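Local coordinates for protein MSM0273 (Mycobacterium smegmatis, PDB 5L37) that builds pentamers in the shell of the RMM bacterial microcompartment and probably caps its vertices, as its carboxysome relatives do, at residues T5-V10 and F24-V29; S34-F39 and I69-I74. All blocks are in the same frame, centred on the assembly; numbering follows the deposited sequence.

Interaction 1 (T5-V10 and F24-V29)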
ATOM      1  N   THR C   5       0.709  -1.536  20.162  1.00 17.39           N
ATOM      2  CA  THR C   5       1.262  -2.060  21.400  1.00 18.17           C
ATOM      3  C   THR C   5       1.903  -3.390  21.090  1.00 18.93           C
ATOM      4  O   THR C   5       1.270  -4.236  20.449  1.00 19.97           O
ATOM      5  CB  THR C   5       0.163  -2.234  22.487  1.00 22.73           C
ATOM      6  OG1 THR C   5      -0.457  -0.958  22.711  1.00 24.27           O
ATOM      7  CG2 THR C   5       0.758  -2.748  23.791  1.00 21.93           C
ATOM      8  N   VAL C   6       3.143  -3.572  21.546  1.00 18.64           N
ATOM      9  CA  VAL C   6       3.828  -4.864  21.411  1.00 20.70           C
ATOM     10  C   VAL C   6       3.178  -5.915  22.317  1.00 23.22           C
ATOM     11  O   VAL C   6       2.988  -5.698  23.526  1.00 24.64           O
ATOM     12  CB  VAL C   6       5.307  -4.773  21.768  1.00 18.34           C
ATOM     13  CG1 VAL C   6       5.983  -6.145  21.565  1.00 20.07           C
ATOM     14  CG2 VAL C   6       6.029  -3.690  20.898  1.00 17.12           C
ATOM     15  N   THR C   7       2.810  -7.051  21.733  1.00 20.83           N
ATOM     16  CA  THR C   7       2.112  -8.068  22.523  1.00 23.70           C
ATOM     17  C   THR C   7       2.944  -9.325  22.670  1.00 28.99           C
ATOM     18  O   THR C   7       2.710 -10.147  23.578  1.00 28.80           O
ATOM     19  CB  THR C   7       0.764  -8.432  21.894  1.00 27.64           C
ATOM     20  OG1 THR C   7       0.968  -8.801  20.524  1.00 33.88           O
ATOM     21  CG2 THR C   7      -0.197  -7.230  21.921  1.00 27.50           C
ATOM     22  N   GLY C   8       3.952  -9.491  21.830  1.00 26.18           N
ATOM     23  CA  GLY C   8       4.782 -10.683  21.959  1.00 29.12           C
ATOM     24  C   GLY C   8       5.864 -10.816  20.914  1.00 28.24           C
ATOM     25  O   GLY C   8       6.004  -9.973  20.038  1.00 24.83           O
ATOM     26  N   ASN C   9       6.588 -11.926  20.956  1.00 29.14           N
ATOM     27  CA  ASN C   9       7.671 -12.128  20.011  1.00 31.57           C
ATOM     28  C   ASN C   9       7.227 -13.252  19.099  1.00 30.26           C
ATOM     29  O   ASN C   9       6.408 -14.103  19.477  1.00 33.89           O
ATOM     30  CB  ASN C   9       8.988 -12.472  20.726  1.00 43.58           C
ATOM     31  CG  ASN C   9      10.216 -11.834  20.053  1.00 52.78           C
ATOM     32  OD1 ASN C   9      10.469 -11.996  18.851  1.00 42.37           O
ATOM     33  ND2 ASN C   9      10.972 -11.070  20.842  1.00 62.43           N
ATOM     34  N   VAL C  10       7.710 -13.234  17.877  1.00 25.89           N
ATOM     35  CA  VAL C  10       7.349 -14.244  16.933  1.00 27.40           C
ATOM     36  C   VAL C  10       8.602 -15.022  16.719  1.00 28.40           C
ATOM     37  O   VAL C  10       9.599 -14.465  16.274  1.00 34.16           O
ATOM     38  CB  VAL C  10       6.869 -13.624  15.621  1.00 28.82           C
ATOM     39  CG1 VAL C  10       6.662 -14.689  14.574  1.00 28.90           C
ATOM     40  CG2 VAL C  10       5.635 -12.854  15.900  1.00 29.61           C
ATOM     41  N   PHE C  24      11.157 -10.051  15.105  1.00 17.02           N
ATOM     42  CA  PHE C  24       9.773 -10.009  14.617  1.00 16.15           C
ATOM     43  C   PHE C  24       8.852  -9.883  15.841  1.00 18.71           C
ATOM     44  O   PHE C  24       8.795 -10.790  16.655  1.00 22.14           O
ATOM     45  CB  PHE C  24       9.397 -11.281  13.847  1.00 17.63           C
ATOM     46  CG  PHE C  24      10.139 -11.472  12.559  1.00 17.94           C
ATOM     47  CD1 PHE C  24       9.993 -10.567  11.514  1.00 22.26           C
ATOM     48  CD2 PHE C  24      10.886 -12.611  12.354  1.00 26.47           C
ATOM     49  CE1 PHE C  24      10.665 -10.770  10.277  1.00 23.70           C
ATOM     50  CE2 PHE C  24      11.547 -12.818  11.127  1.00 31.37           C
ATOM     51  CZ  PHE C  24      11.443 -11.898  10.115  1.00 26.39           C
ATOM     52  N   LEU C  25       8.101  -8.799  15.948  1.00 16.21           N
ATOM     53  CA  LEU C  25       7.234  -8.636  17.117  1.00 16.81           C
ATOM     54  C   LEU C  25       5.786  -8.628  16.688  1.00 20.36           C
ATOM     55  O   LEU C  25       5.414  -8.000  15.676  1.00 18.39           O
ATOM     56  CB  LEU C  25       7.563  -7.318  17.864  1.00 16.58           C
ATOM     57  CG  LEU C  25       9.027  -7.181  18.394  1.00 17.63           C
ATOM     58  CD1 LEU C  25       9.173  -5.845  19.164  1.00 16.67           C
ATOM     59  CD2 LEU C  25       9.446  -8.360  19.263  1.00 19.75           C
ATOM     60  N   GLU C  26       4.961  -9.323  17.450  1.00 17.89           N
ATOM     61  CA  GLU C  26       3.529  -9.185  17.247  1.00 20.21           C
ATOM     62  C   GLU C  26       3.089  -7.873  17.922  1.00 21.80           C
ATOM     63  O   GLU C  26       3.529  -7.576  19.028  1.00 19.06           O
ATOM     64  CB  GLU C  26       2.762 -10.369  17.828  1.00 23.80           C
ATOM     65  CG  GLU C  26       1.268 -10.281  17.503  1.00 30.09           C
ATOM     66  CD  GLU C  26       0.473 -11.424  18.068  1.00 54.09           C
ATOM     67  OE1 GLU C  26       0.240 -11.432  19.299  1.00 66.57           O
ATOM     68  OE2 GLU C  26       0.086 -12.313  17.278  1.00 55.19           O
ATOM     69  N   VAL C  27       2.266  -7.089  17.228  1.00 18.70           N
ATOM     70  CA  VAL C  27       1.766  -5.819  17.761  1.00 21.19           C
ATOM     71  C   VAL C  27       0.262  -5.776  17.540  1.00 24.14           C
ATOM     72  O   VAL C  27      -0.258  -6.446  16.653  1.00 22.94           O
ATOM     73  CB  VAL C  27       2.429  -4.587  17.097  1.00 17.87           C
ATOM     74  CG1 VAL C  27       3.963  -4.658  17.259  1.00 17.86           C
ATOM     75  CG2 VAL C  27       2.003  -4.432  15.584  1.00 17.82           C
ATOM     76  N   GLU C  28      -0.417  -4.979  18.347  1.00 20.69           N
ATOM     77  CA  GLU C  28      -1.839  -4.766  18.217  1.00 20.87           C
ATOM     78  C   GLU C  28      -2.062  -3.280  17.977  1.00 23.31           C
ATOM     79  O   GLU C  28      -1.595  -2.432  18.752  1.00 20.42           O
ATOM     80  CB  GLU C  28      -2.560  -5.230  19.472  1.00 27.42           C
ATOM     81  CG  GLU C  28      -4.022  -4.949  19.453  1.00 31.30           C
ATOM     82  CD  GLU C  28      -4.749  -5.614  20.591  1.00 44.75           C
ATOM     83  OE1 GLU C  28      -4.112  -6.290  21.433  1.00 45.17           O
ATOM     84  OE2 GLU C  28      -5.975  -5.426  20.654  1.00 54.73           O
ATOM     85  N   VAL C  29      -2.744  -2.968  16.892  1.00 20.41           N
ATOM     86  CA  VAL C  29      -2.944  -1.580  16.511  1.00 23.09           C
ATOM     87  C   VAL C  29      -3.949  -0.933  17.450  1.00 27.22           C
ATOM     88  O   VAL C  29      -5.001  -1.504  17.744  1.00 24.84           O
ATOM     89  CB  VAL C  29      -3.421  -1.469  15.031  1.00 22.87           C
ATOM     90  CG1 VAL C  29      -3.642  -0.012  14.656  1.00 25.95           C
ATOM     91  CG2 VAL C  29      -2.391  -2.059  14.110  1.00 21.76           C
TER
HETATM   92  O   HOH W   1      12.091 -12.445  16.525  1.00 26.21           O
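T7 and G8 both face E26 across the antiparallel pairing of T5-V10 with F24-V29, which makes a classic beta bulge in the first strand of an OB-like barrel. T7 N meets E26 O at 2.8 Å, almost straight at 174°, whereas G8 N reaches the same oxygen only weakly, at 3.4 Å. The extra residue shifts the register by one, and with it the strand can coil more sharply around the barrel. Glycine fits here because its backbone, nearly flat and fully extended, is one that a side chain would disfavour.

The E26 side chain lies over this bulge. Its CB is packed beside T7 OG1, and E26 CG, anti to the backbone N (chi1 -175°), passes 3.4 Å from T7 OG1. The extended chain then carries E26 OE1 to 3.0 Å from T7 OG1, which donates to the anti lone pair. R35 forms a salt bridge to OE1 as well, so this oxygen is gripped by a hydroxyl and a guanidinium. E26 OE2 looks outward to R3 of a second subunit, a long and weak ion pair. Glutamate is long enough to span these partners on the polar side of the sheet.

V6, L25 and V27 occupy the opposite side, and their branched apolar chains are buried. V6 CG1 touches L25 CD1 at 4.0 Å, while the other methyl of L25, CD2, lies against the flat face of the N9 amide, 3.5 Å from N9 ND2.

Beyond the bulge, V10 N donates to F24 O and bonds N9 OD1 only weakly. A water bridges the strands there, donating to N9 OD1 and accepting from F24 N, both at 2.9 Å.

Interaction 2 (S34-F39 and I69-I74)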
ATOM      1  N   SER C  34      -6.500  -4.573  15.482  1.00 31.88           N
ATOM      2  CA  SER C  34      -5.896  -5.439  14.470  1.00 27.23           C
ATOM      3  C   SER C  34      -4.510  -5.857  14.853  1.00 26.92           C
ATOM      4  O   SER C  34      -3.761  -5.067  15.394  1.00 26.02           O
ATOM      5  CB  SER C  34      -5.834  -4.769  13.099  1.00 32.83           C
ATOM      6  OG  SER C  34      -7.139  -4.580  12.596  1.00 44.74           O
ATOM      7  N   ARG C  35      -4.146  -7.088  14.500  1.00 26.75           N
ATOM      8  CA  ARG C  35      -2.791  -7.510  14.778  1.00 23.39           C
ATOM      9  C   ARG C  35      -1.961  -7.627  13.512  1.00 23.76           C
ATOM     10  O   ARG C  35      -2.480  -7.892  12.420  1.00 24.29           O
ATOM     11  CB  ARG C  35      -2.792  -8.830  15.540  1.00 28.51           C
ATOM     12  CG  ARG C  35      -3.354  -8.615  16.945  1.00 37.32           C
ATOM     13  CD  ARG C  35      -3.168  -9.771  17.893  1.00 49.71           C
ATOM     14  NE  ARG C  35      -3.609  -9.331  19.219  1.00 58.21           N
ATOM     15  CZ  ARG C  35      -3.167  -9.831  20.368  1.00 63.63           C
ATOM     16  NH1 ARG C  35      -2.222 -10.762  20.366  1.00 66.13           N
ATOM     17  NH2 ARG C  35      -3.627  -9.361  21.522  1.00 64.92           N
ATOM     18  N   MET C  36      -0.667  -7.393  13.675  1.00 22.20           N
ATOM     19  CA  MET C  36       0.294  -7.640  12.603  1.00 19.49           C
ATOM     20  C   MET C  36       1.655  -7.924  13.209  1.00 19.12           C
ATOM     21  O   MET C  36       1.848  -7.849  14.434  1.00 18.86           O
ATOM     22  CB  MET C  36       0.395  -6.447  11.624  1.00 22.75           C
ATOM     23  CG  MET C  36       1.225  -5.313  12.157  1.00 27.39           C
ATOM     24  SD  MET C  36       1.305  -3.853  11.041  1.00 28.39           S
ATOM     25  CE  MET C  36      -0.342  -3.266  11.256  1.00 30.18           C
ATOM     26  N   ILE C  37       2.591  -8.322  12.358  1.00 17.89           N
ATOM     27  CA  ILE C  37       3.968  -8.552  12.762  1.00 17.75           C
ATOM     28  C   ILE C  37       4.826  -7.436  12.208  1.00 17.23           C
ATOM     29  O   ILE C  37       4.839  -7.176  10.984  1.00 16.95           O
ATOM     30  CB  ILE C  37       4.511  -9.959  12.272  1.00 17.07           C
ATOM     31  CG1 ILE C  37       3.563 -11.108  12.706  1.00 22.28           C
ATOM     32  CG2 ILE C  37       5.988 -10.157  12.728  1.00 17.98           C
ATOM     33  CD1 ILE C  37       3.195 -11.126  14.157  1.00 25.84           C
ATOM     34  N   ALA C  38       5.553  -6.777  13.115  1.00 14.56           N
ATOM     35  CA  ALA C  38       6.426  -5.689  12.724  1.00 13.79           C
ATOM     36  C   ALA C  38       7.850  -6.015  13.054  1.00 17.22           C
ATOM     37  O   ALA C  38       8.119  -6.675  14.072  1.00 17.64           O
ATOM     38  CB  ALA C  38       6.015  -4.361  13.438  1.00 16.70           C
ATOM     39  N   PHE C  39       8.773  -5.545  12.223  1.00 13.84           N
ATOM     40  CA  PHE C  39      10.197  -5.734  12.485  1.00 15.32           C
ATOM     41  C   PHE C  39      10.686  -4.695  13.476  1.00 15.06           C
ATOM     42  O   PHE C  39      10.244  -3.559  13.440  1.00 14.76           O
ATOM     43  CB  PHE C  39      11.008  -5.637  11.176  1.00 13.51           C
ATOM     44  CG  PHE C  39      12.343  -6.273  11.269  1.00 14.81           C
ATOM     45  CD1 PHE C  39      12.432  -7.649  11.273  1.00 17.24           C
ATOM     46  CD2 PHE C  39      13.523  -5.513  11.352  1.00 16.97           C
ATOM     47  CE1 PHE C  39      13.663  -8.293  11.367  1.00 20.03           C
ATOM     48  CE2 PHE C  39      14.777  -6.137  11.450  1.00 19.95           C
ATOM     49  CZ  PHE C  39      14.841  -7.536  11.461  1.00 21.23           C
ATOM     50  N   ILE C  69      10.744  -6.769   4.195  1.00 16.27           N
ATOM     51  CA  ILE C  69      10.101  -6.304   5.421  1.00 15.17           C
ATOM     52  C   ILE C  69       9.133  -5.194   5.045  1.00 16.05           C
ATOM     53  O   ILE C  69       9.556  -4.210   4.386  1.00 16.14           O
ATOM     54  CB  ILE C  69      11.192  -5.760   6.399  1.00 18.27           C
ATOM     55  CG1 ILE C  69      12.112  -6.908   6.818  1.00 20.57           C
ATOM     56  CG2 ILE C  69      10.572  -5.045   7.599  1.00 19.13           C
ATOM     57  CD1 ILE C  69      11.390  -7.966   7.585  1.00 20.00           C
ATOM     58  N   ASP C  70       7.865  -5.319   5.466  1.00 14.78           N
ATOM     59  CA  ASP C  70       6.832  -4.321   5.109  1.00 13.75           C
ATOM     60  C   ASP C  70       6.214  -3.627   6.364  1.00 13.07           C
ATOM     61  O   ASP C  70       5.168  -2.980   6.271  1.00 13.11           O
ATOM     62  CB  ASP C  70       5.730  -5.009   4.263  1.00 13.76           C
ATOM     63  CG  ASP C  70       4.921  -6.064   5.063  1.00 16.44           C
ATOM     64  OD1 ASP C  70       5.172  -6.179   6.269  1.00 17.15           O
ATOM     65  OD2 ASP C  70       4.020  -6.716   4.483  1.00 18.30           O
ATOM     66  N   ALA C  71       6.866  -3.754   7.524  1.00 12.81           N
ATOM     67  CA  ALA C  71       6.406  -3.060   8.745  1.00 12.68           C
ATOM     68  C   ALA C  71       7.574  -2.930   9.694  1.00 12.61           C
ATOM     69  O   ALA C  71       8.286  -3.916   9.910  1.00 14.39           O
ATOM     70  CB  ALA C  71       5.262  -3.851   9.411  1.00 13.81           C
ATOM     71  N   LEU C  72       7.814  -1.719  10.178  1.00 12.49           N
ATOM     72  CA  LEU C  72       9.006  -1.408  10.985  1.00 12.80           C
ATOM     73  C   LEU C  72       8.588  -0.518  12.121  1.00 14.24           C
ATOM     74  O   LEU C  72       7.931   0.486  11.918  1.00 14.87           O
ATOM     75  CB  LEU C  72      10.075  -0.692  10.137  1.00 13.26           C
ATOM     76  CG  LEU C  72      11.351  -0.247  10.859  1.00 13.45           C
ATOM     77  CD1 LEU C  72      12.173  -1.479  11.372  1.00 13.47           C
ATOM     78  CD2 LEU C  72      12.170   0.569   9.871  1.00 15.05           C
ATOM     79  N   ILE C  73       9.010  -0.886  13.332  1.00 13.45           N
ATOM     80  CA  ILE C  73       8.842   0.020  14.464  1.00 14.03           C
ATOM     81  C   ILE C  73       9.853   1.151  14.376  1.00 13.32           C
ATOM     82  O   ILE C  73      11.066   0.912  14.298  1.00 13.78           O
ATOM     83  CB  ILE C  73       8.979  -0.783  15.772  1.00 13.66           C
ATOM     84  CG1 ILE C  73       7.697  -1.611  15.982  1.00 13.75           C
ATOM     85  CG2 ILE C  73       9.254   0.179  16.965  1.00 14.11           C
ATOM     86  CD1 ILE C  73       7.891  -2.804  17.037  1.00 17.74           C
ATOM     87  N   ILE C  74       9.370   2.394  14.348  1.00 14.81           N
ATOM     88  CA  ILE C  74      10.308   3.500  14.166  1.00 13.65           C
ATOM     89  C   ILE C  74      10.552   4.272  15.459  1.00 15.57           C
ATOM     90  O   ILE C  74      11.403   5.156  15.475  1.00 17.65           O
ATOM     91  CB  ILE C  74       9.876   4.491  13.004  1.00 15.99           C
ATOM     92  CG1 ILE C  74       8.573   5.165  13.329  1.00 15.46           C
ATOM     93  CG2 ILE C  74       9.781   3.750  11.668  1.00 19.38           C
ATOM     94  CD1 ILE C  74       8.245   6.286  12.297  1.00 13.74           C
TER
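F39 and L72 form the single backbone bridge that joins strands 35-40 and 71-76 of the barrel. F39 N donates to A71 O at 2.9 Å, from a position above that carbonyl plane, and I73 N donates back to F39 O at 2.9 Å, almost in line with the F39 carbonyl bond. Serving both flanks of one residue in this way is the parallel bridge pattern expected where an OB barrel closes; the strands diverge at 60°, so the pairing is brief.

Packing is tight around the crossing. A38 and A71 set their CB atoms 4.1 Å apart, and residues this small let the two chains come close. I73 CG1 also rests on A38 CB. With CG anti to N (chi1 -160°), the F39 ring swings away from the crossing yet still meets I69: F39 CB is 3.7 Å from I69 CG2 and F39 CD1 3.8 Å from I69 CD1, the two side chains about at right angles. L72 CD1 approaches the ring edge, near its plane. The carboxylate of D70 bonds M1 N and Q54 N of a second subunit.

Toward S34 the contact thins out. M36, partly exposed, adds just a loose touch of SD on A71 CB at 4.3 Å, and the exposed S34 and R35 lie beyond the crossing.

The side chains that meet one another are all apolar, so the direction of the join comes from the two backbone bonds.

Overall arrangement
Interaction 1 pairs strands 2-9 and 23-29 of the barrel, and interaction 2 closes it between strands 35-40 and 71-76; their centres lie 8 Å apart. The strands 23-29 and 35-40 are sheet neighbours and tie the two together. R35, at the thin end of interaction 2, is the link: its NH1 lies 2.8 Å from E26 OE1 in the bulge of interaction 1. Elsewhere V10 CG2 packs on I37 CD1 at 3.5 Å, and V29 N probably bonds S34 O at the connecting turn. Both contacts also touch the second subunit, so both lie at or near an interface of the pentamer.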